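Local coordinates for protein glucosamine-6-phosphate deaminase (Bacillus subtilis, PDB 2BKX) that belongs to the isomerase/lactonase family of Rossmann-like alpha/beta proteins and holds fructose -6-phosphate in a pocket lined largely by loops, at residues L34-T39 against F82-R87; F141-T146 against T156-T161; E204-L209 against R235-L240. One frame throughout, in Å; residues are numbered along the deposited sequence.

Contact 1 (L34-T39 against F82-R87); sequences LATGGT and FYMNDR. With F6R (fructose -6-phosphate), chain C.
Y83 meets T36 through two torsions: its CG stands anti to the backbone N (chi1 176°), carrying the phenol off the helix toward the loop, and T36 places OG1 between its own N and carbonyl carbon (chi1 64°), which leaves CG2 beside the backbone N, turned to the Y83 ring, while CB lies over the ring's centre. Segment 34-39 is the glycine-bearing loop between strand 31-34 and helix 41-53, a strand-loop-helix phosphate-binding element of the Rossmann-like fold, and helix 80-89 backs it. T36 CB sits 3.7 Å from the centroid of the Y83 ring and 8° off its normal, a CH-pi contact over the face. T36 CG2 is displaced to the side, 3.5 Å from Y83 CD2. At the ring edge, Y83 OH donates to G37 O over 2.7 Å, within the carbonyl plane. Y83 thus meets the loop twice, with its ring face and with its hydroxyl.

M84 works the neighbouring ground. Bends at chi2 and chi3 fold its chain back, setting SD 3.8 Å from T36 CG2 and bringing CE to 3.6 Å from L34 CD1 in apolar packing at the end of the strand. Y44 of helix 41-53 touches L34, Y83 and M84 and also bonds A35 O, closing the same buried seam.

The opposite side of the loop faces the ligand. T36 N bonds F6R O1 at 2.9 Å, and G38 N, in the peptide whose carbonyl Y83 holds, bonds F6R O3P at 2.8 Å, consistent with Y83 acting as a second-shell residue that fixes the peptide carrying this N-H. H138, G140, R167, K202 and D67 supply further bonds to the ligand. T39 grips F6R O1P twice, with its backbone N and with OG1, T39 OG1 lying 2.6 Å from F6R O1P.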
ATOM      1  N   LEU A  34      -4.363  -0.103   3.301  1.00  5.20           N
ATOM      2  CA  LEU A  34      -4.433   0.580   2.023  1.00  5.59           C
ATOM      3  C   LEU A  34      -3.078   1.184   1.663  1.00  5.76           C
ATOM      4  O   LEU A  34      -2.215   1.377   2.514  1.00  6.41           O
ATOM      5  CB  LEU A  34      -5.520   1.665   2.069  1.00  6.39           C
ATOM      6  CG  LEU A  34      -6.939   1.098   2.273  1.00  7.89           C
ATOM      7  CD1 LEU A  34      -7.906   2.287   2.340  1.00  8.03           C
ATOM      8  CD2 LEU A  34      -7.360   0.131   1.175  1.00  8.93           C
ATOM      9  N   ALA A  35      -2.940   1.473   0.374  1.00  5.99           N
ATOM     10  CA  ALA A  35      -1.708   1.958  -0.227  1.00  5.99           C
ATOM     11  C   ALA A  35      -1.972   3.190  -1.085  1.00  5.89           C
ATOM     12  O   ALA A  35      -3.084   3.391  -1.585  1.00  6.30           O
ATOM     13  CB  ALA A  35      -1.129   0.881  -1.124  1.00  7.44           C
ATOM     14  N   THR A  36      -0.953   4.027  -1.248  1.00  5.82           N
ATOM     15  CA  THR A  36      -1.010   5.159  -2.153  1.00  6.02           C
ATOM     16  C   THR A  36      -0.129   4.881  -3.367  1.00  6.21           C
ATOM     17  O   THR A  36       0.214   3.724  -3.644  1.00  7.25           O
ATOM     18  CB  THR A  36      -0.628   6.443  -1.456  1.00  7.22           C
ATOM     19  OG1 THR A  36       0.742   6.311  -1.054  1.00 10.17           O
ATOM     20  CG2 THR A  36      -1.503   6.731  -0.256  1.00  8.49           C
ATOM     21  N   GLY A  37       0.210   5.931  -4.100  1.00  6.51           N
ATOM     22  CA  GLY A  37       0.984   5.791  -5.329  1.00  5.96           C
ATOM     23  C   GLY A  37       0.141   5.669  -6.593  1.00  5.88           C
ATOM     24  O   GLY A  37      -1.081   5.731  -6.583  1.00  6.63           O
ATOM     25  N   GLY A  38       0.814   5.519  -7.722  1.00  5.38           N
ATOM     26  CA  GLY A  38       0.105   5.418  -8.981  1.00  5.71           C
ATOM     27  C   GLY A  38      -0.625   4.101  -9.133  1.00  5.12           C
ATOM     28  O   GLY A  38      -1.697   4.030  -9.739  1.00  7.16           O
ATOM     29  N   THR A  39      -0.069   3.009  -8.610  1.00  5.16           N
ATOM     30  CA  THR A  39      -0.620   1.722  -8.944  1.00  5.10           C
ATOM     31  C   THR A  39      -2.091   1.514  -8.538  1.00  4.57           C
ATOM     32  O   THR A  39      -2.850   1.004  -9.342  1.00  5.31           O
ATOM     33  CB  THR A  39       0.263   0.582  -8.375  1.00  5.71           C
ATOM     34  OG1 THR A  39       1.637   0.739  -8.725  1.00  5.57           O
ATOM     35  CG2 THR A  39      -0.185  -0.743  -8.968  1.00  6.28           C
ATOM     36  N   PHE A  82      -3.703  13.539   2.205  1.00  6.84           N
ATOM     37  CA  PHE A  82      -4.429  14.226   1.128  1.00  7.15           C
ATOM     38  C   PHE A  82      -4.791  13.283   0.018  1.00  7.22           C
ATOM     39  O   PHE A  82      -5.917  13.298  -0.468  1.00  7.17           O
ATOM     40  CB  PHE A  82      -3.526  15.364   0.619  1.00  7.89           C
ATOM     41  CG  PHE A  82      -4.134  16.203  -0.464  1.00  9.15           C
ATOM     42  CD1 PHE A  82      -4.692  17.443  -0.177  1.00 13.04           C
ATOM     43  CD2 PHE A  82      -4.171  15.745  -1.761  1.00  9.07           C
ATOM     44  CE1 PHE A  82      -5.243  18.247  -1.208  1.00 14.39           C
ATOM     45  CE2 PHE A  82      -4.734  16.542  -2.789  1.00 13.63           C
ATOM     46  CZ  PHE A  82      -5.286  17.758  -2.481  1.00 14.54           C
ATOM     47  N   TYR A  83      -3.837  12.443  -0.391  1.00  6.66           N
ATOM     48  CA  TYR A  83      -4.141  11.464  -1.432  1.00  5.84           C
ATOM     49  C   TYR A  83      -5.365  10.625  -1.056  1.00  5.79           C
ATOM     50  O   TYR A  83      -6.278  10.441  -1.848  1.00  6.07           O
ATOM     51  CB  TYR A  83      -2.943  10.556  -1.635  1.00  5.64           C
ATOM     52  CG  TYR A  83      -3.090   9.403  -2.612  1.00  5.46           C
ATOM     53  CD1 TYR A  83      -2.390   9.358  -3.819  1.00  6.35           C
ATOM     54  CD2 TYR A  83      -3.874   8.314  -2.289  1.00  5.81           C
ATOM     55  CE1 TYR A  83      -2.474   8.244  -4.643  1.00  6.31           C
ATOM     56  CE2 TYR A  83      -3.967   7.213  -3.093  1.00  5.97           C
ATOM     57  CZ  TYR A  83      -3.259   7.165  -4.277  1.00  5.88           C
ATOM     58  OH  TYR A  83      -3.317   6.042  -5.077  1.00  7.00           O
ATOM     59  N   MET A  84      -5.372  10.052   0.148  1.00  6.24           N
ATOM     60  CA  MET A  84      -6.452   9.121   0.483  1.00  6.13           C
ATOM     61  C   MET A  84      -7.794   9.824   0.540  1.00  5.77           C
ATOM     62  O   MET A  84      -8.825   9.249   0.163  1.00  6.97           O
ATOM     63  CB  MET A  84      -6.129   8.423   1.800  1.00  4.92           C
ATOM     64  CG  MET A  84      -5.012   7.413   1.733  1.00  5.82           C
ATOM     65  SD  MET A  84      -5.195   6.148   0.422  1.00  6.28           S
ATOM     66  CE  MET A  84      -6.695   5.366   0.980  1.00  6.75           C
ATOM     67  N   ASN A  85      -7.811  11.040   1.062  1.00  6.81           N
ATOM     68  CA  ASN A  85      -9.043  11.808   1.106  1.00  7.83           C
ATOM     69  C   ASN A  85      -9.539  12.118  -0.283  1.00  8.85           C
ATOM     70  O   ASN A  85     -10.719  11.953  -0.609  1.00  9.20           O
ATOM     71  CB  ASN A  85      -8.878  13.059   1.941  1.00  8.49           C
ATOM     72  CG  ASN A  85      -9.044  12.747   3.416  1.00 12.10           C
ATOM     73  OD1 ASN A  85     -10.180  12.650   3.909  1.00 15.36           O
ATOM     74  ND2 ASN A  85      -7.919  12.491   4.125  1.00 14.82           N
ATOM     75  N   ASP A  86      -8.622  12.571  -1.123  1.00  8.22           N
ATOM     76  CA  ASP A  86      -8.992  12.988  -2.498  1.00  9.99           C
ATOM     77  C   ASP A  86      -9.427  11.791  -3.364  1.00 10.85           C
ATOM     78  O   ASP A  86     -10.438  11.864  -4.078  1.00 11.34           O
ATOM     79  CB  ASP A  86      -7.790  13.677  -3.164  1.00 10.50           C
ATOM     80  CG  ASP A  86      -8.067  14.108  -4.591  1.00 12.67           C
ATOM     81  OD1 ASP A  86      -8.901  14.993  -4.757  1.00 17.59           O
ATOM     82  OD2 ASP A  86      -7.435  13.561  -5.530  1.00 18.29           O
ATOM     83  N   ARG A  87      -8.687  10.691  -3.307  1.00 10.12           N
ATOM     84  CA  ARG A  87      -8.955   9.575  -4.211  1.00 10.21           C
ATOM     85  C   ARG A  87     -10.083   8.663  -3.699  1.00  9.78           C
ATOM     86  O   ARG A  87     -10.636   7.875  -4.448  1.00 10.37           O
ATOM     87  CB  ARG A  87      -7.732   8.678  -4.344  1.00 11.22           C
ATOM     88  CG  ARG A  87      -6.697   9.044  -5.391  0.50 13.62           C
ATOM     89  CD  ARG A  87      -6.029  10.341  -5.188  0.50 14.94           C
ATOM     90  NE  ARG A  87      -4.835  10.451  -6.040  0.50 14.33           N
ATOM     91  CZ  ARG A  87      -3.929  11.429  -5.957  0.50 17.44           C
ATOM     92  NH1 ARG A  87      -2.872  11.420  -6.761  0.50 18.31           N
ATOM     93  NH2 ARG A  87      -4.048  12.411  -5.061  0.50 18.30           N
TER
HETATM   94  C1  F6R C1243       2.269   2.743  -1.153  1.00 16.24           C
HETATM   95  C2  F6R C1243       3.679   2.315  -0.794  1.00 12.72           C
HETATM   96  C3  F6R C1243       4.840   2.150  -1.783  1.00  8.62           C
HETATM   97  C4  F6R C1243       4.393   2.081  -3.258  1.00  6.82           C
HETATM   98  C5  F6R C1243       5.543   1.887  -4.233  1.00  7.20           C
HETATM   99  C6  F6R C1243       5.057   1.879  -5.678  1.00  6.19           C
HETATM  100  O1  F6R C1243       1.531   3.194  -0.000  1.00 14.45           O
HETATM  101  O2  F6R C1243       3.877   2.037   0.369  1.00 18.38           O
HETATM  102  O3  F6R C1243       5.486   0.919  -1.515  1.00  8.67           O
HETATM  103  O4  F6R C1243       3.475   1.002  -3.394  1.00  7.31           O
HETATM  104  O5  F6R C1243       6.559   2.866  -4.057  1.00  7.57           O
HETATM  105  O6  F6R C1243       4.550   3.184  -5.995  1.00  5.77           O
HETATM  106  P   F6R C1243       3.755   3.397  -7.362  1.00  5.35           P
HETATM  107  O1P F6R C1243       2.450   2.663  -7.220  1.00  5.89           O
HETATM  108  O2P F6R C1243       4.607   2.779  -8.439  1.00  6.22           O
HETATM  109  O3P F6R C1243       3.557   4.870  -7.518  1.00  5.38           O

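Contact 2 (F141-T146 against T156-T161); sequences FNEPGT and TLNEQT
The F141 ring carries L157 CD2 over one face, 3.8 Å from the centroid and 19° off the normal, in a CH-pi contact shifted toward the CG rim. T161 CG2 approaches the same ring obliquely, 3.8 Å from F141 CE2. A second pair of flat groups is stacked: E143 and N158 reach toward each other, and the carboxylate and amide planes are 12° apart, E143 CD lying 3.6 Å from N158 CG. The E143 chain bends at chi2, which lays the carboxylate along the amide.

Two donors then hold E143 OE2. T161 OG1 donates a hydrogen bond to the syn lone pair of E143 OE2 over 2.7 Å, whereas N158 N reaches E143 OE2 over 2.9 Å from above the carboxylate plane, 44° out of it. The other oxygen, OE1, is hydrogen-bonded to H138 ND1 and N136 ND2. H138 NE2 bonds the fructose -6-phosphate, so E143 probably orients, from the second shell, a histidine that binds the ligand.

Nearer the surface, a water donates to P144 O over 2.7 Å and accepts from N158 ND2 at 3.0 Å, bridging the type II turn E143-T146 to the other segment. The contact joins the loop between strands 128-131 and 153-156 to the start of helix 159-165, where N158 occupies the N-cap position without a side-chain capping bond, while F141 and L157 both rest on A179 of strand 178-181.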
ATOM      1  N   PHE A 141       7.384   1.591   2.752  1.00  6.46           N
ATOM      2  CA  PHE A 141       8.717   2.178   2.527  1.00  6.19           C
ATOM      3  C   PHE A 141       9.807   1.397   3.253  1.00  6.20           C
ATOM      4  O   PHE A 141      10.835   1.953   3.711  1.00  7.13           O
ATOM      5  CB  PHE A 141       8.762   3.664   2.860  1.00  6.71           C
ATOM      6  CG  PHE A 141       8.069   4.560   1.852  1.00  6.36           C
ATOM      7  CD1 PHE A 141       7.364   5.632   2.324  1.00  9.19           C
ATOM      8  CD2 PHE A 141       8.186   4.380   0.467  1.00  8.36           C
ATOM      9  CE1 PHE A 141       6.783   6.562   1.434  1.00 10.50           C
ATOM     10  CE2 PHE A 141       7.571   5.290  -0.420  1.00  8.81           C
ATOM     11  CZ  PHE A 141       6.892   6.372   0.070  1.00 10.97           C
ATOM     12  N   ASN A 142       9.597   0.085   3.336  1.00  5.71           N
ATOM     13  CA  ASN A 142      10.628  -0.838   3.819  1.00  5.78           C
ATOM     14  C   ASN A 142      11.616  -1.108   2.708  1.00  6.24           C
ATOM     15  O   ASN A 142      11.310  -1.878   1.798  1.00  5.92           O
ATOM     16  CB  ASN A 142       9.995  -2.135   4.318  1.00  5.58           C
ATOM     17  CG  ASN A 142       9.054  -1.897   5.453  1.00  5.55           C
ATOM     18  OD1 ASN A 142       9.491  -1.692   6.597  1.00  7.01           O
ATOM     19  ND2 ASN A 142       7.766  -1.968   5.178  1.00  5.96           N
ATOM     20  N   GLU A 143      12.746  -0.385   2.752  1.00  6.74           N
ATOM     21  CA  GLU A 143      13.738  -0.451   1.689  1.00  6.71           C
ATOM     22  C   GLU A 143      14.625  -1.674   1.852  1.00  6.78           C
ATOM     23  O   GLU A 143      14.662  -2.298   2.919  1.00  6.93           O
ATOM     24  CB  GLU A 143      14.588   0.811   1.675  1.00  6.90           C
ATOM     25  CG  GLU A 143      13.808   2.116   1.475  1.00  7.96           C
ATOM     26  CD  GLU A 143      13.402   2.452   0.064  1.00  7.97           C
ATOM     27  OE1 GLU A 143      13.217   1.542  -0.767  1.00  7.68           O
ATOM     28  OE2 GLU A 143      13.280   3.661  -0.276  1.00  8.21           O
ATOM     29  N   PRO A 144      15.382  -2.024   0.800  1.00  6.93           N
ATOM     30  CA  PRO A 144      16.320  -3.133   0.936  1.00  7.77           C
ATOM     31  C   PRO A 144      17.186  -3.052   2.168  1.00  8.05           C
ATOM     32  O   PRO A 144      17.672  -1.977   2.542  1.00  9.37           O
ATOM     33  CB  PRO A 144      17.130  -3.022  -0.354  1.00  9.06           C
ATOM     34  CG  PRO A 144      16.166  -2.460  -1.339  1.00  8.91           C
ATOM     35  CD  PRO A 144      15.370  -1.473  -0.565  1.00  7.20           C
ATOM     36  N   GLY A 145      17.308  -4.201   2.829  1.00  8.04           N
ATOM     37  CA  GLY A 145      18.022  -4.304   4.071  1.00  8.58           C
ATOM     38  C   GLY A 145      17.167  -4.276   5.314  1.00  9.28           C
ATOM     39  O   GLY A 145      17.693  -4.418   6.418  1.00 11.25           O
ATOM     40  N   THR A 146      15.853  -4.076   5.164  1.00  8.44           N
ATOM     41  CA  THR A 146      14.987  -3.998   6.309  1.00  7.59           C
ATOM     42  C   THR A 146      14.725  -5.410   6.835  1.00  6.98           C
ATOM     43  O   THR A 146      14.429  -6.330   6.080  1.00  7.76           O
ATOM     44  CB  THR A 146      13.646  -3.327   5.914  1.00  7.39           C
ATOM     45  OG1 THR A 146      13.883  -2.003   5.424  1.00  8.53           O
ATOM     46  CG2 THR A 146      12.678  -3.193   7.075  1.00  7.80           C
ATOM     47  N   THR A 156      14.691   6.388   6.215  1.00  9.46           N
ATOM     48  CA  THR A 156      15.292   7.308   5.268  1.00  9.81           C
ATOM     49  C   THR A 156      15.082   6.684   3.895  1.00  9.69           C
ATOM     50  O   THR A 156      15.535   5.582   3.638  1.00 11.14           O
ATOM     51  CB  THR A 156      16.793   7.519   5.586  1.00 11.56           C
ATOM     52  OG1 THR A 156      16.900   8.070   6.891  1.00 15.31           O
ATOM     53  CG2 THR A 156      17.484   8.427   4.583  1.00 13.33           C
ATOM     54  N   LEU A 157      14.382   7.383   3.018  1.00  8.94           N
ATOM     55  CA  LEU A 157      14.077   6.874   1.712  1.00  9.05           C
ATOM     56  C   LEU A 157      15.332   6.701   0.857  1.00  9.52           C
ATOM     57  O   LEU A 157      16.248   7.535   0.841  1.00  9.67           O
ATOM     58  CB  LEU A 157      13.106   7.789   0.982  1.00  9.43           C
ATOM     59  CG  LEU A 157      11.768   7.995   1.700  1.00  7.77           C
ATOM     60  CD1 LEU A 157      10.931   8.983   0.923  1.00  9.37           C
ATOM     61  CD2 LEU A 157      10.992   6.710   1.835  1.00  9.67           C
ATOM     62  N   ASN A 158      15.374   5.601   0.121  1.00  8.81           N
ATOM     63  CA  ASN A 158      16.476   5.421  -0.816  1.00  9.55           C
ATOM     64  C   ASN A 158      16.377   6.436  -1.939  1.00  9.21           C
ATOM     65  O   ASN A 158      15.288   6.884  -2.330  1.00  8.55           O
ATOM     66  CB  ASN A 158      16.444   4.020  -1.410  1.00  9.81           C
ATOM     67  CG  ASN A 158      16.955   2.943  -0.458  1.00 12.60           C
ATOM     68  OD1 ASN A 158      17.218   3.160   0.739  1.00 16.46           O
ATOM     69  ND2 ASN A 158      17.103   1.755  -1.016  1.00 16.91           N
ATOM     70  N   GLU A 159      17.505   6.764  -2.545  1.00 10.15           N
ATOM     71  CA  GLU A 159      17.466   7.686  -3.674  1.00 11.31           C
ATOM     72  C   GLU A 159      16.585   7.195  -4.827  1.00 10.07           C
ATOM     73  O   GLU A 159      15.904   7.988  -5.472  1.00 10.87           O
ATOM     74  CB  GLU A 159      18.882   8.032  -4.153  1.00 12.82           C
ATOM     75  CG  GLU A 159      19.759   8.684  -3.032  1.00 18.74           C
ATOM     76  CD  GLU A 159      19.080   9.782  -2.162  1.00 20.62           C
ATOM     77  OE1 GLU A 159      18.302  10.642  -2.639  1.00 17.93           O
ATOM     78  OE2 GLU A 159      19.361   9.809  -0.940  1.00 28.55           O
ATOM     79  N   GLN A 160      16.553   5.890  -5.080  1.00 11.50           N
ATOM     80  CA  GLN A 160      15.680   5.383  -6.160  1.00 11.11           C
ATOM     81  C   GLN A 160      14.205   5.692  -5.910  1.00  9.93           C
ATOM     82  O   GLN A 160      13.451   5.934  -6.836  1.00 10.03           O
ATOM     83  CB  GLN A 160      15.861   3.894  -6.342  1.00 12.22           C
ATOM     84  CG  GLN A 160      15.269   3.374  -7.581  1.00 15.44           C
ATOM     85  CD  GLN A 160      15.175   1.896  -7.552  1.00 16.81           C
ATOM     86  OE1 GLN A 160      15.913   1.198  -8.241  1.00 24.14           O
ATOM     87  NE2 GLN A 160      14.298   1.400  -6.723  1.00 22.21           N
ATOM     88  N   THR A 161      13.793   5.660  -4.645  1.00  8.67           N
ATOM     89  CA  THR A 161      12.426   5.971  -4.265  1.00  8.66           C
ATOM     90  C   THR A 161      12.117   7.442  -4.469  1.00  8.43           C
ATOM     91  O   THR A 161      11.083   7.804  -5.028  1.00  7.79           O
ATOM     92  CB  THR A 161      12.210   5.572  -2.829  1.00  8.40           C
ATOM     93  OG1 THR A 161      12.458   4.169  -2.745  1.00  9.03           O
ATOM     94  CG2 THR A 161      10.793   5.887  -2.372  1.00  9.01           C
TER
HETATM   95  O   HOH W   1      18.561   0.142   1.100  1.00 20.12           O

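Contact 3 (E204-L209 against R235-L240); sequences EAVRKL and REAASL
R207 runs alongside the carbonyl of L240, its CG anti to the backbone N (chi1 -174°) and the chain extended to NE. CB passes L240 O at 3.4 Å, CG comes to 3.2 Å of that same oxygen, and CD follows at 3.3 Å, three successive methylenes skirting one acceptor. At the tip the guanidinium turns back, and NH2 donates to L240 O over 2.9 Å with an N-H...O angle of 161°. The oxygen lies almost in the guanidinium plane, at its edge, but the donor stands 38° out of the carbonyl plane, away from the direction of a lone pair. NE of R207 also has a long, weak ion pair with E211, one turn further along the helix.

One turn earlier, E204 and L240 lie side by side and point the same way, with E204 CG 4.0 Å from L240 CD1. E204, R207 and L240 are exposed and touch crystal neighbours, which could influence their conformations.

In the buried half, aliphatic carbons pack against backbone and a methyl group. V206 straddles the carbonyl of A237, its CG2 at 3.3 Å from A237 O and CG1 at 3.6 Å from that atom. V206 CG2 also reaches A237 CB at 4.2 Å. D234 OD1 accepts from A237 N just after the strand, and a type I turn from E236 to S239 directs the chain back to the helix.

The contact thus fastens the chain's C-terminal tail to helix 203-211, the helix of a beta-alpha-beta crossover between the parallel neighbours 193-197 and 229-234: V206 packs on I197 and I233 of these strands, and A237 on I197.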
ATOM      1  N   GLU A 204      11.593  -5.517 -13.742  1.00  8.67           N
ATOM      2  CA  GLU A 204      12.733  -6.141 -13.052  1.00  9.90           C
ATOM      3  C   GLU A 204      12.358  -6.632 -11.654  1.00  9.76           C
ATOM      4  O   GLU A 204      12.777  -7.723 -11.241  1.00  9.56           O
ATOM      5  CB  GLU A 204      13.944  -5.185 -13.006  1.00 10.94           C
ATOM      6  CG  GLU A 204      14.537  -4.945 -14.389  1.00 15.24           C
ATOM      7  CD  GLU A 204      15.537  -3.819 -14.471  0.50 15.03           C
ATOM      8  OE1 GLU A 204      16.249  -3.541 -13.477  0.50 20.06           O
ATOM      9  OE2 GLU A 204      15.595  -3.206 -15.553  0.50 19.00           O
ATOM     10  N   ALA A 205      11.544  -5.849 -10.934  1.00  8.50           N
ATOM     11  CA  ALA A 205      11.074  -6.281  -9.617  1.00  8.56           C
ATOM     12  C   ALA A 205      10.196  -7.531  -9.722  1.00  7.66           C
ATOM     13  O   ALA A 205      10.288  -8.439  -8.907  1.00  8.20           O
ATOM     14  CB  ALA A 205      10.386  -5.173  -8.896  1.00  8.75           C
ATOM     15  N   VAL A 206       9.344  -7.577 -10.734  1.00  7.56           N
ATOM     16  CA  VAL A 206       8.510  -8.767 -10.936  1.00  7.10           C
ATOM     17  C   VAL A 206       9.394  -9.997 -11.144  1.00  7.07           C
ATOM     18  O   VAL A 206       9.145 -11.059 -10.574  1.00  7.08           O
ATOM     19  CB  VAL A 206       7.528  -8.575 -12.116  1.00  7.28           C
ATOM     20  CG1 VAL A 206       6.912  -9.890 -12.550  1.00  8.28           C
ATOM     21  CG2 VAL A 206       6.444  -7.579 -11.731  1.00  7.00           C
ATOM     22  N   ARG A 207      10.409  -9.855 -11.988  1.00  7.46           N
ATOM     23  CA  ARG A 207      11.329 -10.971 -12.220  1.00  7.52           C
ATOM     24  C   ARG A 207      11.955 -11.477 -10.929  1.00  8.40           C
ATOM     25  O   ARG A 207      11.984 -12.676 -10.665  1.00  8.18           O
ATOM     26  CB  ARG A 207      12.417 -10.570 -13.225  1.00  8.25           C
ATOM     27  CG  ARG A 207      13.326 -11.715 -13.615  1.00  8.44           C
ATOM     28  CD  ARG A 207      14.448 -11.229 -14.526  1.00 10.22           C
ATOM     29  NE  ARG A 207      15.395 -12.279 -14.876  1.00 12.89           N
ATOM     30  CZ  ARG A 207      15.220 -13.117 -15.884  1.00 11.01           C
ATOM     31  NH1 ARG A 207      16.128 -14.071 -16.125  1.00 13.51           N
ATOM     32  NH2 ARG A 207      14.137 -13.023 -16.653  1.00 13.30           N
ATOM     33  N   LYS A 208      12.459 -10.554 -10.118  1.00  7.89           N
ATOM     34  CA  LYS A 208      13.076 -10.950  -8.850  1.00  8.77           C
ATOM     35  C   LYS A 208      12.054 -11.600  -7.910  1.00  8.23           C
ATOM     36  O   LYS A 208      12.348 -12.576  -7.226  1.00  9.78           O
ATOM     37  CB  LYS A 208      13.771  -9.766  -8.153  1.00 10.10           C
ATOM     38  CG  LYS A 208      15.039  -9.293  -8.841  1.00 14.54           C
ATOM     39  CD  LYS A 208      15.808  -8.263  -7.992  1.00 16.04           C
ATOM     40  CE  LYS A 208      17.052  -7.750  -8.688  1.00 20.63           C
ATOM     41  NZ  LYS A 208      17.859  -6.844  -7.823  1.00 23.04           N
ATOM     42  N   LEU A 209      10.844 -11.067  -7.846  1.00  7.56           N
ATOM     43  CA  LEU A 209       9.815 -11.629  -6.983  1.00  8.32           C
ATOM     44  C   LEU A 209       9.518 -13.073  -7.384  1.00  8.82           C
ATOM     45  O   LEU A 209       9.503 -14.014  -6.551  1.00  8.94           O
ATOM     46  CB  LEU A 209       8.536 -10.772  -7.035  1.00  8.51           C
ATOM     47  CG  LEU A 209       7.413 -11.273  -6.155  1.00  8.55           C
ATOM     48  CD1 LEU A 209       7.834 -11.163  -4.669  1.00 10.55           C
ATOM     49  CD2 LEU A 209       6.170 -10.489  -6.461  1.00  9.40           C
ATOM     50  N   ARG A 235       0.520  -6.725 -18.256  1.00  9.63           N
ATOM     51  CA  ARG A 235       1.397  -7.283 -19.308  1.00 11.19           C
ATOM     52  C   ARG A 235       2.754  -6.605 -19.311  1.00 10.98           C
ATOM     53  O   ARG A 235       3.788  -7.234 -19.418  1.00 12.22           O
ATOM     54  CB  ARG A 235       0.721  -7.185 -20.686  1.00 13.55           C
ATOM     55  CG  ARG A 235      -0.546  -7.955 -20.745  1.00 19.18           C
ATOM     56  CD  ARG A 235      -0.364  -9.448 -20.728  1.00 29.08           C
ATOM     57  NE  ARG A 235      -1.580 -10.128 -20.275  1.00 31.89           N
ATOM     58  CZ  ARG A 235      -1.789 -11.440 -20.325  1.00 34.82           C
ATOM     59  NH1 ARG A 235      -2.946 -11.932 -19.877  1.00 35.29           N
ATOM     60  NH2 ARG A 235      -0.854 -12.263 -20.796  1.00 36.67           N
ATOM     61  N   GLU A 236       2.770  -5.306 -19.151  1.00 10.71           N
ATOM     62  CA  GLU A 236       4.005  -4.561 -19.172  1.00 11.36           C
ATOM     63  C   GLU A 236       4.897  -4.928 -17.986  1.00 10.74           C
ATOM     64  O   GLU A 236       6.117  -5.036 -18.101  1.00 12.67           O
ATOM     65  CB  GLU A 236       3.693  -3.070 -19.199  1.00 11.98           C
ATOM     66  CG  GLU A 236       3.147  -2.577 -20.557  1.00 13.92           C
ATOM     67  CD  GLU A 236       1.766  -3.109 -20.898  1.00 19.64           C
ATOM     68  OE1 GLU A 236       0.925  -3.250 -19.975  1.00 22.41           O
ATOM     69  OE2 GLU A 236       1.497  -3.390 -22.107  1.00 26.26           O
ATOM     70  N   ALA A 237       4.286  -5.123 -16.831  1.00  9.40           N
ATOM     71  CA  ALA A 237       5.041  -5.508 -15.650  1.00  8.80           C
ATOM     72  C   ALA A 237       5.548  -6.942 -15.714  1.00  9.00           C
ATOM     73  O   ALA A 237       6.513  -7.258 -15.030  1.00  8.20           O
ATOM     74  CB  ALA A 237       4.188  -5.298 -14.429  1.00  8.89           C
ATOM     75  N   ALA A 238       4.904  -7.777 -16.533  1.00  8.36           N
ATOM     76  CA  ALA A 238       5.241  -9.202 -16.651  1.00  8.93           C
ATOM     77  C   ALA A 238       6.288  -9.498 -17.719  1.00 10.24           C
ATOM     78  O   ALA A 238       6.656 -10.651 -17.893  1.00 11.13           O
ATOM     79  CB  ALA A 238       3.989 -10.037 -16.941  1.00  9.76           C
ATOM     80  N   SER A 239       6.782  -8.457 -18.379  1.00  9.34           N
ATOM     81  CA  SER A 239       7.571  -8.616 -19.615  1.00 11.51           C
ATOM     82  C   SER A 239       8.952  -9.225 -19.451  1.00 11.47           C
ATOM     83  O   SER A 239       9.558  -9.660 -20.436  1.00 12.52           O
ATOM     84  CB  SER A 239       7.651  -7.277 -20.366  1.00 11.77           C
ATOM     85  OG  SER A 239       8.303  -6.237 -19.632  1.00 14.65           O
ATOM     86  N   LEU A 240       9.482  -9.263 -18.231  1.00 10.36           N
ATOM     87  CA  LEU A 240      10.807  -9.833 -17.971  1.00 10.84           C
ATOM     88  C   LEU A 240      10.729 -11.015 -17.030  1.00 11.47           C
ATOM     89  O   LEU A 240      11.721 -11.371 -16.409  1.00 12.43           O
ATOM     90  CB  LEU A 240      11.778  -8.780 -17.434  1.00 10.34           C
ATOM     91  CG  LEU A 240      12.025  -7.583 -18.314  1.00  9.77           C
ATOM     92  CD1 LEU A 240      12.907  -6.598 -17.633  1.00 12.08           C
ATOM     93  CD2 LEU A 240      12.688  -8.022 -19.637  1.00 11.78           C
TER

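The three contacts are separate sites, in series along the chain, with centres about 19 to 23 Å apart. Contact 1 is core; contacts 2 and 3 are both partly buried, contact 3 lying farthest from the chain's centre, about 18 Å centre to centre. Contacts 1 and 2 serve the same pocket from different loops: one lends backbone N-H groups and a hydroxyl to the ligand directly, the other brings the F141 side chain to about 4 Å from it and probably also acts through H138. Their helices differ, 80-89 and 159-165. Chemistry follows place: an aromatic face with a phenol bond inside, a carboxylate oxygen held by two donors midway, and an arginine-to-carbonyl bond beside valine-alanine packing farther out.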